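Local coordinates for protein beta-1,4-mannanase (Aplysia kurodai, PDB 3VUP) that probably hydrolyses the beta-1,4-mannosidic linkages of mannan, as a TIM-barrel enzyme of the sea hare's digestive fluid, at residues 14-19 with 55-60; 217-222 with 255-260. One frame throughout, in Å; residues are numbered along the deposited sequence. Where two conformers were deposited one is given.

Overall arrangement
From the N terminus, contact 1 is the first to close: segment 14-19 leads into barrel strand 18-22, the chain returns along helix 36-53, and segment 55-60 closes the loop at the start of strand 58-65, pairing the first and second strands. Much later, contact 2 closes a second loop, in which strand 220-224 is followed by helix 242-249 and strand 259-262, the fifth and sixth strands. The loops lie in series, neither nesting nor crossing. The centres of the two contacts are about 15 Å apart, yet they meet where R60 of contact 1 packs against Q260 of contact 2, with D158 as a shared polar partner. Both illustrate how a TIM barrel is built from repeated beta-alpha-beta units.

Contact 1 (14-19 with 55-60); sequences QRVFLS and GGNSMR
N57 presents its carboxamide to the backbone of F17 and S19, tying together the starts of the first two parallel strands of the TIM barrel, which helix 36-53 connects in a beta-alpha-beta unit. Its CG stands between the backbone N and the carbonyl carbon (chi1 65°), which brings the amide across to F17 O and S19 N. There ND2 donates to F17 O at 2.9 Å, nearly straight (167°) and almost within the amide plane; I347 O is a second acceptor for the same group. OD1 faces two donors arriving from opposite faces of its plane: S19 N at 2.8 Å and the hydroxyl S58 OG at 2.9 Å. Gripped at both ends, the amide can hardly flip. With an alanine here, F17 O and S19 N would probably lose these partners and S58 OG would be set free to turn. Apolar atoms border the polar group: V16 CG2 meets N57 ND2 at 3.7 Å. L18 CB approaches S58 OG. In the backbone, N57 N reaches S19 O at 2.8 Å, while the bond from S58 N to that oxygen is weak. Between S19 and G55, the residue that ends the preceding helix in a Schellman motif, a water accepts from S19 OG at 2.8 Å and donates to G55 O at 2.9 Å.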
loop_
_atom_site.group_PDB
_atom_site.type_symbol
_atom_site.label_atom_id
_atom_site.label_comp_id
_atom_site.label_asym_id
_atom_site.label_seq_id
_atom_site.Cartn_x
_atom_site.Cartn_y
_atom_site.Cartn_z
ATOM N N GLN A 14 -7.179 -14.262 -16.786
ATOM C CA GLN A 14 -7.877 -14.935 -15.702
ATOM C C GLN A 14 -8.063 -14.010 -14.513
ATOM O O GLN A 14 -7.161 -13.260 -14.153
ATOM C CB GLN A 14 -7.109 -16.191 -15.269
ATOM C CG GLN A 14 -6.830 -17.148 -16.427
ATOM C CD GLN A 14 -6.437 -18.543 -15.980
ATOM O OE1 GLN A 14 -5.262 -18.821 -15.743
ATOM N NE2 GLN A 14 -7.421 -19.431 -15.873
ATOM N N ARG A 15 -9.241 -14.065 -13.899
ATOM C CA ARG A 15 -9.444 -13.390 -12.630
ATOM C C ARG A 15 -8.441 -13.939 -11.637
ATOM O O ARG A 15 -8.281 -15.155 -11.523
ATOM C CB ARG A 15 -10.878 -13.596 -12.148
ATOM C CG ARG A 15 -11.214 -12.904 -10.845
ATOM C CD ARG A 15 -12.710 -12.732 -10.715
ATOM N NE ARG A 15 -13.155 -12.796 -9.330
ATOM C CZ ARG A 15 -14.431 -12.759 -8.960
ATOM N NH1 ARG A 15 -14.751 -12.832 -7.677
ATOM N NH2 ARG A 15 -15.383 -12.647 -9.875
ATOM N N VAL A 16 -7.772 -13.040 -10.922
ATOM C CA VAL A 16 -6.717 -13.429 -9.995
ATOM C C VAL A 16 -7.025 -12.894 -8.599
ATOM O O VAL A 16 -7.503 -11.765 -8.456
ATOM C CB VAL A 16 -5.317 -12.928 -10.486
ATOM C CG1 VAL A 16 -5.296 -11.418 -10.649
ATOM C CG2 VAL A 16 -4.195 -13.370 -9.568
ATOM N N PHE A 17 -6.749 -13.710 -7.584
ATOM C CA PHE A 17 -6.792 -13.286 -6.192
ATOM C C PHE A 17 -5.357 -13.037 -5.756
ATOM O O PHE A 17 -4.487 -13.877 -6.001
ATOM C CB PHE A 17 -7.437 -14.375 -5.332
ATOM C CG PHE A 17 -7.547 -14.023 -3.872
ATOM C CD1 PHE A 17 -8.677 -13.381 -3.367
ATOM C CD2 PHE A 17 -6.518 -14.341 -2.998
ATOM C CE1 PHE A 17 -8.778 -13.061 -2.018
ATOM C CE2 PHE A 17 -6.610 -14.033 -1.658
ATOM C CZ PHE A 17 -7.748 -13.395 -1.161
ATOM N N LEU A 18 -5.102 -11.890 -5.129
ATOM C CA LEU A 18 -3.743 -11.540 -4.733
ATOM C C LEU A 18 -3.446 -12.088 -3.344
ATOM O O LEU A 18 -3.993 -11.613 -2.349
ATOM C CB LEU A 18 -3.556 -10.024 -4.760
ATOM C CG LEU A 18 -3.879 -9.352 -6.099
ATOM C CD1 LEU A 18 -3.778 -7.847 -5.982
ATOM C CD2 LEU A 18 -2.949 -9.848 -7.184
ATOM N N SER A 19 -2.578 -13.092 -3.276
ATOM C CA SER A 19 -2.285 -13.778 -2.028
ATOM C C SER A 19 -0.803 -13.681 -1.706
ATOM O O SER A 19 0.039 -14.050 -2.529
ATOM C CB SER A 19 -2.645 -15.257 -2.168
ATOM O OG SER A 19 -2.260 -15.958 -1.004
ATOM N N GLY A 55 3.288 -20.722 -2.479
ATOM C CA GLY A 55 2.094 -20.493 -3.271
ATOM C C GLY A 55 1.574 -19.066 -3.295
ATOM O O GLY A 55 0.461 -18.820 -3.761
ATOM N N GLY A 56 2.372 -18.120 -2.810
ATOM C CA GLY A 56 2.002 -16.723 -2.887
ATOM C C GLY A 56 2.249 -16.170 -4.274
ATOM O O GLY A 56 3.080 -16.692 -5.021
ATOM N N ASN A 57 1.541 -15.092 -4.603
ATOM C CA ASN A 57 1.745 -14.389 -5.864
ATOM C C ASN A 57 1.993 -12.891 -5.692
ATOM O O ASN A 57 2.115 -12.193 -6.692
ATOM C CB ASN A 57 0.581 -14.619 -6.842
ATOM C CG ASN A 57 -0.730 -14.030 -6.357
ATOM O OD1 ASN A 57 -0.767 -13.168 -5.472
ATOM N ND2 ASN A 57 -1.820 -14.493 -6.943
ATOM N N SER A 58 2.070 -12.394 -4.454
ATOM C CA SER A 58 2.066 -10.946 -4.167
ATOM C C SER A 58 2.992 -10.597 -3.015
ATOM O O SER A 58 2.892 -11.247 -1.971
ATOM C CB SER A 58 0.671 -10.510 -3.711
ATOM O OG SER A 58 -0.252 -10.449 -4.773
ATOM N N MET A 59 3.806 -9.554 -3.158
ATOM C CA MET A 59 4.647 -9.037 -2.082
ATOM C C MET A 59 4.480 -7.517 -1.977
ATOM O O MET A 59 4.724 -6.823 -2.967
ATOM C CB MET A 59 6.115 -9.356 -2.386
ATOM C CG MET A 59 7.110 -8.939 -1.313
ATOM S SD MET A 59 7.204 -10.055 0.095
ATOM C CE MET A 59 8.347 -11.298 -0.510
ATOM N N ARG A 60 4.113 -7.017 -0.799
ATOM C CA ARG A 60 4.146 -5.587 -0.512
ATOM C C ARG A 60 5.439 -5.320 0.253
ATOM O O ARG A 60 5.793 -6.072 1.160
ATOM C CB ARG A 60 2.931 -5.191 0.326
ATOM C CG ARG A 60 2.892 -3.713 0.739
ATOM C CD ARG A 60 1.526 -3.384 1.280
ATOM N NE ARG A 60 1.289 -2.011 1.722
ATOM C CZ ARG A 60 1.164 -1.623 2.990
ATOM N NH1 ARG A 60 1.405 -2.458 3.997
ATOM N NH2 ARG A 60 0.811 -0.370 3.249
HETATM O O HOH W 1 -1.778 -18.521 -1.891
#

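Contact 2 (217-222 with 255-260). With SO4 (sulfate ion), chain D.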
loop_
_atom_site.group_PDB
_atom_site.type_symbol
_atom_site.label_atom_id
_atom_site.label_comp_id
_atom_site.label_asym_id
_atom_site.label_seq_id
_atom_site.Cartn_x
_atom_site.Cartn_y
_atom_site.Cartn_z
ATOM N N GLY A 217 -0.782 2.422 -17.669
ATOM C CA GLY A 217 -1.268 1.104 -17.309
ATOM C C GLY A 217 -0.961 0.634 -15.899
ATOM O O GLY A 217 -1.323 -0.487 -15.543
ATOM N N ALA A 218 -0.310 1.471 -15.097
ATOM C CA ALA A 218 -0.034 1.119 -13.708
ATOM C C ALA A 218 -1.261 1.289 -12.825
ATOM O O ALA A 218 -2.111 2.145 -13.077
ATOM C CB ALA A 218 1.123 1.955 -13.169
ATOM N N LEU A 219 -1.331 0.479 -11.776
ATOM C CA LEU A 219 -2.384 0.593 -10.781
ATOM C C LEU A 219 -1.861 1.287 -9.536
ATOM O O LEU A 219 -0.680 1.152 -9.191
ATOM C CB LEU A 219 -2.925 -0.787 -10.408
ATOM C CG LEU A 219 -3.433 -1.653 -11.569
ATOM C CD1 LEU A 219 -3.905 -3.010 -11.053
ATOM C CD2 LEU A 219 -4.543 -0.948 -12.332
ATOM N N VAL A 220 -2.754 1.999 -8.853
ATOM C CA VAL A 220 -2.386 2.764 -7.671
ATOM C C VAL A 220 -3.367 2.479 -6.533
ATOM O O VAL A 220 -4.596 2.402 -6.741
ATOM C CB VAL A 220 -2.341 4.289 -7.974
ATOM C CG1 VAL A 220 -1.866 5.066 -6.748
ATOM C CG2 VAL A 220 -1.418 4.558 -9.148
ATOM N N THR A 221 -2.813 2.324 -5.332
ATOM C CA THR A 221 -3.603 2.108 -4.127
ATOM C C THR A 221 -2.962 2.890 -2.967
ATOM O O THR A 221 -1.995 3.634 -3.161
ATOM C CB THR A 221 -3.699 0.594 -3.795
ATOM O OG1 THR A 221 -4.663 0.369 -2.758
ATOM C CG2 THR A 221 -2.358 0.044 -3.358
ATOM N N MET A 222 -3.508 2.694 -1.771
ATOM C CA MET A 222 -3.012 3.286 -0.538
ATOM C C MET A 222 -3.579 2.414 0.578
ATOM O O MET A 222 -4.738 1.999 0.518
ATOM C CB MET A 222 -3.453 4.754 -0.445
ATOM C CG MET A 222 -3.179 5.449 0.880
ATOM S SD MET A 222 -4.444 5.068 2.125
ATOM C CE MET A 222 -5.912 5.569 1.229
ATOM N N VAL A 255 -6.546 9.064 -8.862
ATOM C CA VAL A 255 -7.514 8.291 -8.098
ATOM C C VAL A 255 -6.957 6.892 -7.879
ATOM O O VAL A 255 -6.017 6.476 -8.552
ATOM C CB VAL A 255 -8.890 8.221 -8.806
ATOM C CG1 VAL A 255 -9.392 9.623 -9.119
ATOM C CG2 VAL A 255 -8.798 7.378 -10.072
ATOM N N PHE A 256 -7.509 6.174 -6.910
ATOM C CA PHE A 256 -7.089 4.807 -6.664
ATOM C C PHE A 256 -7.809 3.828 -7.573
ATOM O O PHE A 256 -8.997 3.969 -7.854
ATOM C CB PHE A 256 -7.316 4.449 -5.197
ATOM C CG PHE A 256 -6.501 5.282 -4.265
ATOM C CD1 PHE A 256 -5.127 5.379 -4.448
ATOM C CD2 PHE A 256 -7.089 6.016 -3.242
ATOM C CE1 PHE A 256 -4.354 6.166 -3.624
ATOM C CE2 PHE A 256 -6.311 6.812 -2.414
ATOM C CZ PHE A 256 -4.948 6.892 -2.607
ATOM N N ASP A 257 -7.069 2.832 -8.040
ATOM C CA ASP A 257 -7.650 1.731 -8.800
ATOM C C ASP A 257 -8.256 0.654 -7.914
ATOM O O ASP A 257 -9.204 -0.024 -8.306
ATOM C CB ASP A 257 -6.591 1.118 -9.707
ATOM C CG ASP A 257 -6.090 2.107 -10.715
ATOM O OD1 ASP A 257 -6.785 2.255 -11.744
ATOM O OD2 ASP A 257 -5.045 2.752 -10.466
ATOM N N PHE A 258 -7.693 0.485 -6.725
ATOM C CA PHE A 258 -8.230 -0.464 -5.770
ATOM C C PHE A 258 -7.948 0.040 -4.383
ATOM O O PHE A 258 -7.028 0.834 -4.164
ATOM C CB PHE A 258 -7.705 -1.891 -5.986
ATOM C CG PHE A 258 -6.224 -2.088 -5.751
ATOM C CD1 PHE A 258 -5.751 -2.567 -4.530
ATOM C CD2 PHE A 258 -5.319 -1.893 -6.780
ATOM C CE1 PHE A 258 -4.398 -2.824 -4.337
ATOM C CE2 PHE A 258 -3.965 -2.153 -6.597
ATOM C CZ PHE A 258 -3.503 -2.626 -5.376
ATOM N N TYR A 259 -8.791 -0.375 -3.448
ATOM C CA TYR A 259 -8.631 -0.018 -2.059
ATOM C C TYR A 259 -7.905 -1.130 -1.303
ATOM O O TYR A 259 -7.883 -2.287 -1.732
ATOM C CB TYR A 259 -9.995 0.236 -1.445
ATOM C CG TYR A 259 -10.738 1.454 -1.954
ATOM C CD1 TYR A 259 -10.177 2.724 -1.886
ATOM C CD2 TYR A 259 -12.040 1.344 -2.433
ATOM C CE1 TYR A 259 -10.892 3.844 -2.300
ATOM C CE2 TYR A 259 -12.765 2.464 -2.839
ATOM C CZ TYR A 259 -12.190 3.710 -2.765
ATOM O OH TYR A 259 -12.891 4.837 -3.138
ATOM N N GLN A 260 -7.321 -0.760 -0.170
ATOM C CA GLN A 260 -6.504 -1.665 0.620
ATOM C C GLN A 260 -6.753 -1.385 2.091
ATOM O O GLN A 260 -6.425 -0.314 2.586
ATOM C CB GLN A 260 -5.026 -1.462 0.291
ATOM C CG GLN A 260 -4.122 -2.380 1.099
ATOM C CD GLN A 260 -2.677 -1.933 1.188
ATOM O OE1 GLN A 260 -1.986 -2.269 2.150
ATOM N NE2 GLN A 260 -2.211 -1.168 0.202
HETATM S S SO4 D . -16.190 3.913 -4.789
HETATM O O1 SO4 D . -16.615 4.385 -6.098
HETATM O O2 SO4 D . -15.352 2.735 -4.958
HETATM O O3 SO4 D . -15.422 4.941 -4.112
HETATM O O4 SO4 D . -17.373 3.539 -4.017
HETATM O O HOH W 2 -7.583 2.058 0.289
#
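T221 engages F258 twice, with its hydroxyl on the backbone carbonyl and its CB over the ring. OG1 donates to F258 O at 2.8 Å, arriving from above the carbonyl plane, not on a lone pair, while CB makes a CH-pi contact over one face of the ring, 3.6 Å from the centroid. With OG1 opposite the backbone N (chi1 -170°), the hydroxyl is aimed at the carbonyl and CG2 is brought to F258 CZ; CB itself is placed by the backbone. L219 CB adds an apolar contact at the edge of the same ring, and F9 meets it edge-to-face.

One residue earlier, D257 holds V220 at both ends. Its backbone N donates in the carbonyl plane to V220 O at 2.8 Å, and its OD2 accepts from V220 N at 2.9 Å on the anti side of the carboxylate. The carboxylate thus serves as a backbone-like acceptor; its charge is also met by a salt bridge from K212, while L219 CD2 packs across it.

The ring of F256 lies against V220 to M222 of strand 220-224. M222 CB touches its CZ at 3.4 Å, and the side chains of V220 and F256 cross at about a right angle, CG1 meeting CD1. M222 N, over one face of this ring, is buried with no partner anywhere in the model. Farther on, a water accepts from Q260 N and donates to M222 O, bridging the strands. The amide of Q260 turns instead to H262 and D158, and Y259, whose CB points away from segment 217-222, donates through OH to a sulfate, probably from the crystallisation liquor. Such side-by-side parallel strands joined through a helix are the beta-alpha-beta unit of the TIM barrel.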